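Local coordinates for protein CpuTA1 (Curtobacterium pusillum, PDB 5K3W) that belongs to the class IV aminotransferase family and holds pyridoxal-5'-phosphate in a pocket of its fold, at residues Glu57-Ile62 / Ala116-Thr121; Ala68-Leu73 / Val92-Val97; Gly148-Thr153 / Ile278-Asp283; Asp241-Arg246 / Ala290-Asp295; Val272-Pro277 / Ala298-Arg303. One frame throughout, in Å; residues are numbered along the deposited sequence.

Interaction 1 (Glu57-Ile62 / Ala116-Thr121); sequences ETIAVI and AKLILT
Two neighbouring strands of a six-stranded antiparallel sheet meet here, Glu-57 facing Leu-118 and Ile-59 facing Ala-116 as hydrogen-bonded pairs, with Thr-58 and Lys-117 between them as a non-hydrogen-bonded pair. The straightest bond runs from Leu-118 N to Glu-57 O, 2.8 Å with 173° at the hydrogen, and Glu-57 N returns a 3.0 Å bond to Leu-118 O. Ile-59 N to Ala-116 O is likewise 2.8 Å, answered by Ala-116 N to Ile-59 O. On the face carrying Ile-59 and Leu-118, their CD1 methyls meet at 3.5 Å. In the isoleucine, chi1 of -51° with an extended chi2 carries CD1 across to the leucine. Helices 69-82 and 90-108 cover this face of the sheet, so branched aliphatic residues suit it; further along, Val-61 CG2 lies 4.2 Å from Ala-116 CB. The carboxylate of Glu-57 turns away from Leu-118 to bond His-72 and form a salt bridge with Arg-75, its side chain about 5 Å from the bound pyridoxal-5'-phosphate. On the other face Lys-117 folds at chi3 (-85°) and brings CE to 3.1 Å from Thr-58 OG1, while its side chain also packs on Arg-51 of the second subunit.

Interaction 2 (Ala68-Leu73 / Val92-Val97); sequences ALELHL and VWREAV
Arg-94 reaches over to Glu-70 and gives an N-H from NH2 to OE1 at 2.7 Å, a salt bridge with a fairly straight bond (159°). OE1 receives it on its syn lone pair, and the carboxylate and guanidinium planes are only 18° apart. A water links the same two groups: it accepts from Arg-94 NE at 2.8 Å and donates to Glu-70 OE1, which is therefore gripped twice. Beneath the charges, Leu-73 CD1 supports Arg-94 CB at 3.7 Å and Leu-69 CD2 lies 4.0 Å from Arg-94 CG, so the arginine's aliphatic stem passes over leucines before bending at chi3 (-54°) toward the acid. Deeper still, Leu-73 CD2 packs on Trp-93 CB (3.9 Å) and Leu-69 CD1 on Val-97 CG1. Trp-93 NE1 bonds Pro-12 O, and Leu-73, Trp-93 and Val-97 all rest on Leu-118 of the sheet. Helix 69-82 also carries His-72, which touches the bound pyridoxal-5'-phosphate. With two donors directed at one oxygen, Glu-70 is probably held as the anion beside a charged Arg-94.

Interaction 3 (Gly148-Thr153 / Ile278-Asp283); sequences GIRVVT and ITALDD
Arg-150 lays one face of its guanidinium over the methyl of Ala-280, NH1 standing 3.5 Å from CB, while Asp-283 OD1 lies at the edge of the group. The salt bridge from Arg-150 NH2 to Asp-283 OD1 is short, 2.7 Å, but bent to 119° and weak as a hydrogen bond, the two planes being 31° apart. The other flat group, the carboxylate of Asp-282, accepts the backbone N-H of Thr-153 on the syn side of OD1 at 2.8 Å, somewhat out of its plane, and its OD2 is in a salt bridge with Arg-261. The backbones pair in parallel within a mixed sheet, strand 149-155 lying between 195-199 and 280-281. Thr-279 N bonds Ile-149 O at 2.8 Å, Val-151 N bonds Ala-280 O at 2.7 Å, and Asp-282 N bonds Val-151 O at 2.8 Å. Val-151 O also accepts from a water that bridges to Asp-283 N. Val-151 places CG1 anti to its backbone N (chi1 -176°), which splits its methyls between two neighbours: CG2 packs on Ile-278 CG1 and CG1 on Leu-281 CD1, each at 3.7 Å. These aliphatics form a buried face with Ile-197. The chain turns a corner at Thr-279, leaving the sheet of strand 265-270.

Interaction 4 (Asp241-Arg246 / Ala290-Asp295); sequences DFFEER and AALTAD
Arg-246 and Asp-295 meet nearly at a right angle, the guanidinium and carboxylate planes turned 66° against each other. Arg-246 NH2 reaches Asp-295 OD2 at 2.7 Å in a salt bridge whose hydrogen bond is bent (131°), approaching the oxygen on its anti side and from well outside the carboxylate plane. The arginine chain is extended from CG to NE and runs past Leu-292 in the opposite sense, so that Arg-246 NH1 lies 3.6 Å from Leu-292 CD1. Phe-242 of the same segment puts CZ over one face of the guanidinium, toward its rim. Its CG anti to the backbone N (chi1 168°) sends the ring out toward helix 290-307. There Leu-292 CD1 lies at the edge of the ring, 4.2 Å from Phe-242 CE2, and Asp-295 O is 3.6 Å from Phe-242 CE1. Leu-292 CD1 also touches Phe-243 CE1, and Phe-242 CD2 stands over the centre of the Phe-243 ring. With the segment axes 12.0 Å apart, long flat phenylalanines can span the gap between the end of helix 234-245 and the start of helix 290-307; Phe-242 also touches Leu-296. With one bent bond at an exposed arginine, the ion pair is probably only a modest addition to the apolar packing.

Interaction 5 (Val272-Pro277 / Ala298-Arg303); sequences VRQAAP and AYLLAR
Gln-274 and Leu-300 lie side by side, pointing opposite ways, which brings Gln-274 OE1 to 3.3 Å from Leu-300 CB. This is the close part of the contact. Next along the strand, Ala-275 CB meets Leu-300 CD1 at 3.7 Å, its single methyl matching the branched end of the leucine. The glutamine chain bends at chi2 (-74°), which lays the amide nitrogen beside Leu-301: Gln-274 NE2 is 3.6 Å from Leu-301 CD2. No hydrogen bond crosses between the segments; instead Gln-274 NE2 bonds Gln-67 OE1, and Gln-67 NE2 bonds Leu-300 O, so one outside glutamine ties both sides together. The looser margin is made by the partly exposed Leu-301 and Arg-303. Arg-303 NH1 stays 3.6 Å from Gln-274 OE1, which lies at the edge of the guanidinium with the amide turned 89° to it. Arg-303 NH1 bonds instead to Leu-300 O of its own helix, 3.3 Å away; this side chain is about 7 Å from the bound pyridoxal-5'-phosphate. The strand segment runs almost antiparallel to the helix, their axes 8.4 Å apart. Strand 274-278 is outermost in its sheet within the chain, and helix 290-307 packs along it, with Leu-300 also touching Ala-238 and Val-239 of helix 234-245.

How the interactions relate
From the N terminus, interaction 1 closes the first long loop by pairing strands 54-62 and 114-121, and interaction 2 is nested within it, joining the two helices that the loop contains. The two touch directly where Glu-57 meets His-72. Both are complete before interaction 3 opens at strand 149-155, whose partner comes 125 residues later. Interactions 3, 4 and 5 then cross one another pairwise, their segments alternating along the chain. Interactions 4 and 5 share helix 290-307, which packs against helix 234-245 and strand 274-278; that strand leads into 280-281 of interaction 3. Packing of Ile-62 on Leu-301 and Ala-68 on Arg-303 ties the C-terminal helix back to interactions 1 and 2.

Interaction 1 (Glu57-Ile62 / Ala116-Thr121)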
# COMPACT_ATOMS: atom_id res chain seq x y z
N GLU A 57 -10.70 8.23 2.39
CA GLU A 57 -11.55 8.97 1.47
C GLU A 57 -11.04 10.40 1.37
O GLU A 57 -10.58 10.98 2.37
CB GLU A 57 -13.02 9.00 1.94
CG GLU A 57 -13.77 7.71 1.72
CD GLU A 57 -14.05 7.47 0.26
OE1 GLU A 57 -14.14 8.45 -0.51
OE2 GLU A 57 -14.19 6.29 -0.11
N THR A 58 -11.15 10.99 0.19
CA THR A 58 -10.85 12.40 -0.02
C THR A 58 -12.10 13.08 -0.56
O THR A 58 -12.67 12.61 -1.55
CB THR A 58 -9.68 12.59 -0.98
OG1 THR A 58 -8.55 11.86 -0.49
CG2 THR A 58 -9.30 14.05 -1.03
N ILE A 59 -12.50 14.18 0.08
CA ILE A 59 -13.79 14.82 -0.16
C ILE A 59 -13.59 16.31 -0.41
O ILE A 59 -13.06 17.02 0.45
CB ILE A 59 -14.75 14.61 1.01
CG1 ILE A 59 -14.81 13.12 1.38
CG2 ILE A 59 -16.11 15.19 0.68
CD1 ILE A 59 -15.49 12.82 2.75
N ALA A 60 -14.03 16.79 -1.57
CA ALA A 60 -13.99 18.22 -1.84
C ALA A 60 -14.97 18.97 -0.93
O ALA A 60 -16.09 18.51 -0.67
CB ALA A 60 -14.32 18.50 -3.30
N VAL A 61 -14.54 20.12 -0.43
CA VAL A 61 -15.38 20.98 0.40
C VAL A 61 -15.47 22.32 -0.31
O VAL A 61 -14.53 23.13 -0.29
CB VAL A 61 -14.84 21.11 1.83
CG1 VAL A 61 -15.84 21.86 2.70
CG2 VAL A 61 -14.57 19.73 2.44
N ILE A 62 -16.61 22.56 -0.95
CA ILE A 62 -16.86 23.73 -1.78
C ILE A 62 -17.84 24.62 -1.04
O ILE A 62 -18.94 24.18 -0.68
CB ILE A 62 -17.39 23.33 -3.17
CG1 ILE A 62 -16.40 22.38 -3.86
CG2 ILE A 62 -17.59 24.55 -4.05
CD1 ILE A 62 -15.04 23.02 -4.13
N ALA A 116 -11.36 17.50 2.68
CA ALA A 116 -11.31 16.72 3.90
C ALA A 116 -10.79 15.35 3.53
O ALA A 116 -11.18 14.78 2.51
CB ALA A 116 -12.69 16.61 4.55
N LYS A 117 -9.87 14.84 4.34
CA LYS A 117 -9.30 13.52 4.12
C LYS A 117 -9.60 12.66 5.33
O LYS A 117 -9.34 13.06 6.47
CB LYS A 117 -7.78 13.60 3.87
CG LYS A 117 -7.13 12.21 3.77
CD LYS A 117 -5.83 12.23 2.97
CE LYS A 117 -6.11 12.09 1.48
NZ LYS A 117 -4.86 12.05 0.68
N LEU A 118 -10.16 11.48 5.08
CA LEU A 118 -10.51 10.53 6.13
C LEU A 118 -9.54 9.36 6.07
O LEU A 118 -9.34 8.78 4.99
CB LEU A 118 -11.95 10.03 5.99
CG LEU A 118 -13.15 10.98 6.14
CD1 LEU A 118 -13.07 12.22 5.24
CD2 LEU A 118 -14.47 10.21 5.86
N ILE A 119 -8.95 9.00 7.21
CA ILE A 119 -7.97 7.93 7.24
C ILE A 119 -8.34 6.97 8.36
O ILE A 119 -8.42 7.36 9.53
CB ILE A 119 -6.55 8.48 7.43
CG1 ILE A 119 -6.14 9.25 6.17
CG2 ILE A 119 -5.57 7.34 7.71
CD1 ILE A 119 -4.83 9.94 6.29
N LEU A 120 -8.55 5.70 7.99
CA LEU A 120 -8.93 4.65 8.93
C LEU A 120 -7.97 3.47 8.76
O LEU A 120 -7.89 2.89 7.68
CB LEU A 120 -10.37 4.21 8.70
CG LEU A 120 -10.90 2.99 9.47
CD1 LEU A 120 -10.72 3.18 10.94
CD2 LEU A 120 -12.37 2.77 9.14
N THR A 121 -7.27 3.11 9.83
CA THR A 121 -6.30 2.02 9.78
C THR A 121 -6.66 0.93 10.79
O THR A 121 -7.51 1.10 11.67
CB THR A 121 -4.87 2.51 10.08
OG1 THR A 121 -4.71 2.65 11.49
CG2 THR A 121 -4.60 3.85 9.40

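Interaction 2 (Ala68-Leu73 / Val92-Val97)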
# COMPACT_ATOMS: atom_id res chain seq x y z
N ALA A 68 -20.98 15.25 -1.88
CA ALA A 68 -21.30 13.83 -1.96
C ALA A 68 -20.92 13.11 -0.66
O ALA A 68 -20.48 11.95 -0.68
CB ALA A 68 -20.60 13.18 -3.16
N LEU A 69 -21.13 13.78 0.47
CA LEU A 69 -20.61 13.28 1.74
C LEU A 69 -21.11 11.87 2.04
O LEU A 69 -20.34 11.02 2.50
CB LEU A 69 -20.96 14.24 2.89
CG LEU A 69 -20.40 13.84 4.26
CD1 LEU A 69 -18.89 13.70 4.22
CD2 LEU A 69 -20.81 14.79 5.38
N GLU A 70 -22.39 11.60 1.79
CA GLU A 70 -22.94 10.30 2.15
C GLU A 70 -22.39 9.20 1.25
O GLU A 70 -22.09 8.10 1.72
CB GLU A 70 -24.48 10.34 2.09
CG GLU A 70 -25.18 9.06 2.57
CD GLU A 70 -25.08 8.83 4.09
OE1 GLU A 70 -24.77 9.77 4.85
OE2 GLU A 70 -25.31 7.69 4.53
N LEU A 71 -22.27 9.46 -0.06
CA LEU A 71 -21.59 8.53 -0.96
C LEU A 71 -20.17 8.22 -0.47
O LEU A 71 -19.77 7.05 -0.40
CB LEU A 71 -21.53 9.10 -2.36
CG LEU A 71 -22.63 8.84 -3.37
CD1 LEU A 71 -22.09 9.25 -4.73
CD2 LEU A 71 -23.02 7.36 -3.35
N HIS A 72 -19.39 9.27 -0.16
CA HIS A 72 -18.03 9.03 0.32
C HIS A 72 -18.05 8.15 1.57
O HIS A 72 -17.26 7.21 1.69
CB HIS A 72 -17.31 10.36 0.61
CG HIS A 72 -16.78 11.05 -0.61
ND1 HIS A 72 -15.66 10.62 -1.29
CD2 HIS A 72 -17.21 12.16 -1.26
CE1 HIS A 72 -15.42 11.42 -2.31
NE2 HIS A 72 -16.35 12.37 -2.32
N LEU A 73 -18.95 8.45 2.52
CA LEU A 73 -19.00 7.65 3.74
C LEU A 73 -19.39 6.22 3.43
O LEU A 73 -18.86 5.28 4.03
CB LEU A 73 -19.98 8.24 4.74
CG LEU A 73 -19.62 9.59 5.35
CD1 LEU A 73 -20.69 9.98 6.37
CD2 LEU A 73 -18.22 9.57 5.97
N VAL A 92 -20.20 9.14 13.48
CA VAL A 92 -19.02 9.79 14.02
C VAL A 92 -18.22 10.46 12.91
O VAL A 92 -17.82 11.62 13.02
CB VAL A 92 -18.16 8.79 14.80
CG1 VAL A 92 -16.86 9.45 15.26
CG2 VAL A 92 -18.93 8.23 15.99
N TRP A 93 -17.99 9.73 11.81
CA TRP A 93 -17.21 10.28 10.71
C TRP A 93 -17.91 11.50 10.09
O TRP A 93 -17.26 12.52 9.80
CB TRP A 93 -16.95 9.20 9.67
CG TRP A 93 -15.93 8.21 10.11
CD1 TRP A 93 -16.16 6.97 10.66
CD2 TRP A 93 -14.50 8.36 10.05
NE1 TRP A 93 -14.96 6.35 10.94
CE2 TRP A 93 -13.93 7.18 10.58
CE3 TRP A 93 -13.65 9.38 9.59
CZ2 TRP A 93 -12.54 6.99 10.66
CZ3 TRP A 93 -12.27 9.19 9.67
CH2 TRP A 93 -11.73 8.01 10.20
N ARG A 94 -19.23 11.41 9.89
CA ARG A 94 -19.97 12.56 9.38
C ARG A 94 -19.78 13.77 10.30
O ARG A 94 -19.40 14.86 9.86
CB ARG A 94 -21.45 12.21 9.24
CG ARG A 94 -22.30 13.37 8.77
CD ARG A 94 -23.78 13.02 8.71
NE ARG A 94 -24.04 11.82 7.91
CZ ARG A 94 -24.54 10.68 8.40
NH1 ARG A 94 -24.86 10.57 9.68
NH2 ARG A 94 -24.74 9.65 7.59
N GLU A 95 -20.03 13.57 11.60
CA GLU A 95 -19.86 14.66 12.55
C GLU A 95 -18.43 15.17 12.54
O GLU A 95 -18.20 16.39 12.61
CB GLU A 95 -20.29 14.19 13.94
CG GLU A 95 -21.81 14.21 14.16
CD GLU A 95 -22.34 15.62 14.47
OE1 GLU A 95 -21.90 16.21 15.47
OE2 GLU A 95 -23.18 16.15 13.70
N ALA A 96 -17.46 14.26 12.44
CA ALA A 96 -16.06 14.66 12.46
C ALA A 96 -15.72 15.55 11.27
O ALA A 96 -15.02 16.55 11.42
CB ALA A 96 -15.14 13.43 12.48
N VAL A 97 -16.22 15.21 10.08
CA VAL A 97 -15.90 16.00 8.90
C VAL A 97 -16.51 17.39 8.99
O VAL A 97 -15.86 18.40 8.67
CB VAL A 97 -16.36 15.26 7.63
CG1 VAL A 97 -16.30 16.18 6.43
CG2 VAL A 97 -15.52 14.00 7.40
O HOH W 1 -23.53 12.34 5.22

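Interaction 3 (Gly148-Thr153 / Ile278-Asp283)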
# COMPACT_ATOMS: atom_id res chain seq x y z
N GLY A 148 -6.82 20.80 -19.41
CA GLY A 148 -6.22 19.76 -20.23
C GLY A 148 -5.04 19.05 -19.59
O GLY A 148 -4.22 19.68 -18.92
N ILE A 149 -4.96 17.72 -19.78
CA ILE A 149 -3.85 16.90 -19.32
C ILE A 149 -3.47 15.92 -20.43
O ILE A 149 -4.32 15.49 -21.21
CB ILE A 149 -4.18 16.10 -18.04
CG1 ILE A 149 -5.51 15.35 -18.20
CG2 ILE A 149 -4.20 16.98 -16.80
CD1 ILE A 149 -5.82 14.41 -17.04
N ARG A 150 -2.19 15.56 -20.48
CA ARG A 150 -1.72 14.45 -21.30
C ARG A 150 -1.68 13.16 -20.47
O ARG A 150 -1.21 13.16 -19.33
CB ARG A 150 -0.33 14.75 -21.85
CG ARG A 150 -0.23 16.04 -22.65
CD ARG A 150 1.20 16.31 -23.15
NE ARG A 150 1.73 15.25 -24.01
CZ ARG A 150 1.49 15.14 -25.32
NH1 ARG A 150 0.72 16.01 -25.94
NH2 ARG A 150 2.02 14.13 -26.00
N VAL A 151 -2.14 12.07 -21.06
CA VAL A 151 -2.26 10.81 -20.34
C VAL A 151 -1.61 9.68 -21.13
O VAL A 151 -1.51 9.73 -22.36
CB VAL A 151 -3.75 10.51 -20.03
CG1 VAL A 151 -3.89 9.24 -19.19
CG2 VAL A 151 -4.40 11.69 -19.31
N VAL A 152 -1.18 8.65 -20.42
CA VAL A 152 -0.61 7.46 -21.04
C VAL A 152 -1.31 6.24 -20.45
O VAL A 152 -1.80 6.28 -19.32
CB VAL A 152 0.92 7.37 -20.83
CG1 VAL A 152 1.60 8.54 -21.49
CG2 VAL A 152 1.26 7.34 -19.35
N THR A 153 -1.38 5.17 -21.23
CA THR A 153 -1.91 3.92 -20.72
C THR A 153 -0.78 3.06 -20.15
O THR A 153 0.32 3.00 -20.71
CB THR A 153 -2.68 3.15 -21.80
OG1 THR A 153 -1.91 3.07 -22.99
CG2 THR A 153 -3.98 3.84 -22.10
N ILE A 278 -8.73 15.24 -21.41
CA ILE A 278 -7.50 14.63 -21.92
C ILE A 278 -7.20 15.18 -23.31
O ILE A 278 -7.99 15.02 -24.24
CB ILE A 278 -7.62 13.09 -21.95
CG1 ILE A 278 -7.81 12.54 -20.52
CG2 ILE A 278 -6.39 12.50 -22.62
CD1 ILE A 278 -8.01 11.05 -20.43
N THR A 279 -6.04 15.82 -23.45
CA THR A 279 -5.59 16.35 -24.73
C THR A 279 -4.82 15.32 -25.54
O THR A 279 -4.81 15.39 -26.77
CB THR A 279 -4.69 17.57 -24.52
OG1 THR A 279 -3.55 17.20 -23.73
CG2 THR A 279 -5.44 18.67 -23.81
N ALA A 280 -4.14 14.39 -24.88
CA ALA A 280 -3.39 13.36 -25.58
C ALA A 280 -3.39 12.09 -24.74
O ALA A 280 -3.30 12.13 -23.51
CB ALA A 280 -1.95 13.82 -25.88
N LEU A 281 -3.53 10.96 -25.42
CA LEU A 281 -3.44 9.66 -24.77
C LEU A 281 -2.38 8.87 -25.52
O LEU A 281 -2.57 8.55 -26.70
CB LEU A 281 -4.79 8.94 -24.78
CG LEU A 281 -4.78 7.58 -24.06
CD1 LEU A 281 -4.46 7.80 -22.59
CD2 LEU A 281 -6.10 6.80 -24.25
N ASP A 282 -1.27 8.59 -24.86
CA ASP A 282 -0.14 7.93 -25.50
C ASP A 282 0.26 8.66 -26.77
O ASP A 282 0.53 8.06 -27.81
CB ASP A 282 -0.47 6.47 -25.79
CG ASP A 282 -0.64 5.65 -24.53
OD1 ASP A 282 0.05 5.93 -23.52
OD2 ASP A 282 -1.46 4.71 -24.56
N ASP A 283 0.28 9.99 -26.70
CA ASP A 283 0.73 10.86 -27.78
C ASP A 283 -0.20 10.89 -29.00
O ASP A 283 0.09 11.62 -29.95
CB ASP A 283 2.14 10.49 -28.25
CG ASP A 283 3.18 10.70 -27.16
OD1 ASP A 283 3.18 11.79 -26.53
OD2 ASP A 283 3.99 9.77 -26.91
O HOH W 2 0.11 11.30 -23.84

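Interaction 4 (Asp241-Arg246 / Ala290-Asp295)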
# COMPACT_ATOMS: atom_id res chain seq x y z
N ASP A 241 -24.75 12.46 -14.07
CA ASP A 241 -25.91 13.31 -13.86
C ASP A 241 -25.87 14.51 -14.79
O ASP A 241 -26.88 14.87 -15.41
CB ASP A 241 -25.99 13.76 -12.40
CG ASP A 241 -26.44 12.64 -11.48
OD1 ASP A 241 -26.33 12.79 -10.24
OD2 ASP A 241 -26.91 11.61 -12.01
N PHE A 242 -24.69 15.13 -14.94
CA PHE A 242 -24.57 16.28 -15.82
C PHE A 242 -24.98 15.91 -17.24
O PHE A 242 -25.82 16.60 -17.85
CB PHE A 242 -23.14 16.81 -15.78
CG PHE A 242 -22.82 17.80 -16.86
CD1 PHE A 242 -22.97 19.16 -16.64
CD2 PHE A 242 -22.35 17.38 -18.09
CE1 PHE A 242 -22.66 20.08 -17.62
CE2 PHE A 242 -22.05 18.29 -19.08
CZ PHE A 242 -22.21 19.64 -18.85
N PHE A 243 -24.43 14.82 -17.78
CA PHE A 243 -24.65 14.48 -19.18
C PHE A 243 -26.09 14.03 -19.44
O PHE A 243 -26.67 14.37 -20.47
CB PHE A 243 -23.65 13.42 -19.64
CG PHE A 243 -22.30 13.99 -20.02
CD1 PHE A 243 -22.16 14.78 -21.14
CD2 PHE A 243 -21.18 13.71 -19.25
CE1 PHE A 243 -20.93 15.30 -21.50
CE2 PHE A 243 -19.94 14.23 -19.60
CZ PHE A 243 -19.81 15.02 -20.73
N GLU A 244 -26.68 13.26 -18.53
CA GLU A 244 -28.09 12.90 -18.70
C GLU A 244 -28.97 14.14 -18.75
O GLU A 244 -29.87 14.23 -19.60
CB GLU A 244 -28.53 11.97 -17.58
CG GLU A 244 -28.03 10.54 -17.75
CD GLU A 244 -27.96 9.78 -16.44
OE1 GLU A 244 -27.04 8.95 -16.28
OE2 GLU A 244 -28.83 10.02 -15.57
N GLU A 245 -28.71 15.11 -17.87
CA GLU A 245 -29.47 16.36 -17.87
C GLU A 245 -29.42 17.06 -19.22
O GLU A 245 -30.35 17.80 -19.56
CB GLU A 245 -28.94 17.30 -16.79
CG GLU A 245 -29.92 17.59 -15.68
CD GLU A 245 -29.40 18.68 -14.75
OE1 GLU A 245 -28.38 19.32 -15.10
OE2 GLU A 245 -30.02 18.89 -13.69
N ARG A 246 -28.35 16.86 -19.99
CA ARG A 246 -28.24 17.44 -21.31
C ARG A 246 -28.58 16.45 -22.42
O ARG A 246 -28.17 16.65 -23.57
CB ARG A 246 -26.84 18.01 -21.52
CG ARG A 246 -26.66 19.39 -20.95
CD ARG A 246 -25.19 19.64 -20.75
NE ARG A 246 -24.87 21.03 -20.43
CZ ARG A 246 -24.10 21.81 -21.19
NH1 ARG A 246 -23.60 21.34 -22.33
NH2 ARG A 246 -23.83 23.05 -20.81
N ALA A 290 -13.64 23.04 -24.95
CA ALA A 290 -13.37 23.86 -23.77
C ALA A 290 -14.65 24.33 -23.09
O ALA A 290 -14.70 24.42 -21.86
CB ALA A 290 -12.49 25.05 -24.14
N ALA A 291 -15.70 24.61 -23.87
CA ALA A 291 -16.95 25.10 -23.27
C ALA A 291 -17.68 23.98 -22.54
O ALA A 291 -18.12 24.16 -21.39
CB ALA A 291 -17.85 25.72 -24.33
N LEU A 292 -17.83 22.82 -23.19
CA LEU A 292 -18.53 21.71 -22.56
C LEU A 292 -17.82 21.28 -21.27
O LEU A 292 -18.47 20.97 -20.27
CB LEU A 292 -18.63 20.55 -23.54
CG LEU A 292 -19.20 19.23 -23.02
CD1 LEU A 292 -20.72 19.28 -22.89
CD2 LEU A 292 -18.75 18.05 -23.90
N THR A 293 -16.48 21.27 -21.28
CA THR A 293 -15.75 20.87 -20.09
C THR A 293 -15.84 21.93 -19.00
O THR A 293 -15.99 21.61 -17.81
CB THR A 293 -14.29 20.58 -20.45
OG1 THR A 293 -14.24 19.45 -21.35
CG2 THR A 293 -13.48 20.27 -19.21
N ALA A 294 -15.74 23.21 -19.38
CA ALA A 294 -15.96 24.28 -18.42
C ALA A 294 -17.35 24.19 -17.80
O ALA A 294 -17.53 24.45 -16.61
CB ALA A 294 -15.74 25.64 -19.09
N ASP A 295 -18.35 23.83 -18.61
CA ASP A 295 -19.69 23.64 -18.05
C ASP A 295 -19.72 22.44 -17.12
O ASP A 295 -20.40 22.47 -16.08
CB ASP A 295 -20.71 23.46 -19.18
CG ASP A 295 -20.94 24.74 -19.99
OD1 ASP A 295 -20.36 25.79 -19.62
OD2 ASP A 295 -21.72 24.69 -20.97

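Interaction 5 (Val272-Pro277 / Ala298-Arg303)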
# COMPACT_ATOMS: atom_id res chain seq x y z
N VAL A 272 -11.35 16.05 -5.97
CA VAL A 272 -10.74 17.36 -5.77
C VAL A 272 -10.42 18.04 -7.10
O VAL A 272 -10.72 19.22 -7.28
CB VAL A 272 -9.47 17.24 -4.90
CG1 VAL A 272 -8.74 18.57 -4.85
CG2 VAL A 272 -9.86 16.82 -3.50
N ARG A 273 -9.80 17.33 -8.03
CA ARG A 273 -9.50 17.92 -9.33
C ARG A 273 -10.77 18.14 -10.15
O ARG A 273 -10.80 19.03 -11.01
CB ARG A 273 -8.50 17.04 -10.08
CG ARG A 273 -8.03 17.62 -11.40
CD ARG A 273 -6.87 16.81 -11.98
NE ARG A 273 -7.26 15.44 -12.25
CZ ARG A 273 -6.43 14.51 -12.70
NH1 ARG A 273 -5.17 14.82 -12.95
NH2 ARG A 273 -6.86 13.27 -12.91
N GLN A 274 -11.82 17.37 -9.88
CA GLN A 274 -13.04 17.41 -10.66
C GLN A 274 -12.78 16.82 -12.05
O GLN A 274 -12.23 15.71 -12.14
CB GLN A 274 -13.58 18.84 -10.72
CG GLN A 274 -13.75 19.50 -9.34
CD GLN A 274 -14.96 18.98 -8.50
OE1 GLN A 274 -15.75 18.14 -8.94
NE2 GLN A 274 -15.08 19.49 -7.28
N ALA A 275 -13.14 17.51 -13.13
CA ALA A 275 -13.04 16.93 -14.47
C ALA A 275 -11.80 17.48 -15.17
O ALA A 275 -11.70 18.69 -15.40
CB ALA A 275 -14.29 17.22 -15.29
N ALA A 276 -10.88 16.60 -15.52
CA ALA A 276 -9.69 17.00 -16.28
C ALA A 276 -9.77 16.43 -17.69
O ALA A 276 -9.65 15.21 -17.87
CB ALA A 276 -8.42 16.52 -15.57
N PRO A 277 -9.95 17.26 -18.71
CA PRO A 277 -10.06 16.74 -20.08
C PRO A 277 -8.71 16.31 -20.63
O PRO A 277 -7.68 16.94 -20.37
CB PRO A 277 -10.64 17.93 -20.86
CG PRO A 277 -10.12 19.14 -20.14
CD PRO A 277 -9.97 18.74 -18.67
N ALA A 298 -18.15 23.53 -13.89
CA ALA A 298 -19.06 24.43 -13.19
C ALA A 298 -20.22 23.66 -12.56
O ALA A 298 -20.60 23.92 -11.41
CB ALA A 298 -19.56 25.52 -14.14
N TYR A 299 -20.77 22.69 -13.28
CA TYR A 299 -21.77 21.82 -12.67
C TYR A 299 -21.18 21.07 -11.48
O TYR A 299 -21.78 21.03 -10.40
CB TYR A 299 -22.33 20.82 -13.68
CG TYR A 299 -23.27 19.81 -13.05
CD1 TYR A 299 -24.63 20.07 -12.95
CD2 TYR A 299 -22.80 18.60 -12.55
CE1 TYR A 299 -25.50 19.16 -12.38
CE2 TYR A 299 -23.66 17.68 -11.97
CZ TYR A 299 -25.01 17.96 -11.89
OH TYR A 299 -25.87 17.04 -11.31
N LEU A 300 -20.01 20.45 -11.68
CA LEU A 300 -19.42 19.66 -10.61
C LEU A 300 -19.13 20.52 -9.38
O LEU A 300 -19.29 20.06 -8.24
CB LEU A 300 -18.13 18.99 -11.10
CG LEU A 300 -18.29 17.90 -12.16
CD1 LEU A 300 -16.92 17.53 -12.73
CD2 LEU A 300 -18.96 16.68 -11.56
N LEU A 301 -18.69 21.77 -9.58
CA LEU A 301 -18.37 22.63 -8.44
C LEU A 301 -19.62 23.11 -7.71
O LEU A 301 -19.54 23.44 -6.52
CB LEU A 301 -17.55 23.84 -8.90
CG LEU A 301 -16.09 23.55 -9.26
CD1 LEU A 301 -15.42 24.79 -9.84
CD2 LEU A 301 -15.32 23.02 -8.05
N ALA A 302 -20.77 23.16 -8.38
CA ALA A 302 -21.97 23.77 -7.83
C ALA A 302 -23.03 22.77 -7.38
O ALA A 302 -24.05 23.20 -6.85
CB ALA A 302 -22.60 24.70 -8.87
N ARG A 303 -22.82 21.47 -7.59
CA ARG A 303 -23.90 20.50 -7.38
C ARG A 303 -24.35 20.44 -5.92
O ARG A 303 -25.54 20.24 -5.65
CB ARG A 303 -23.46 19.12 -7.87
CG ARG A 303 -22.36 18.47 -7.05
CD ARG A 303 -21.51 17.61 -7.96
NE ARG A 303 -21.04 16.39 -7.30
CZ ARG A 303 -19.76 16.07 -7.15
NH1 ARG A 303 -18.81 16.87 -7.61
NH2 ARG A 303 -19.43 14.93 -6.56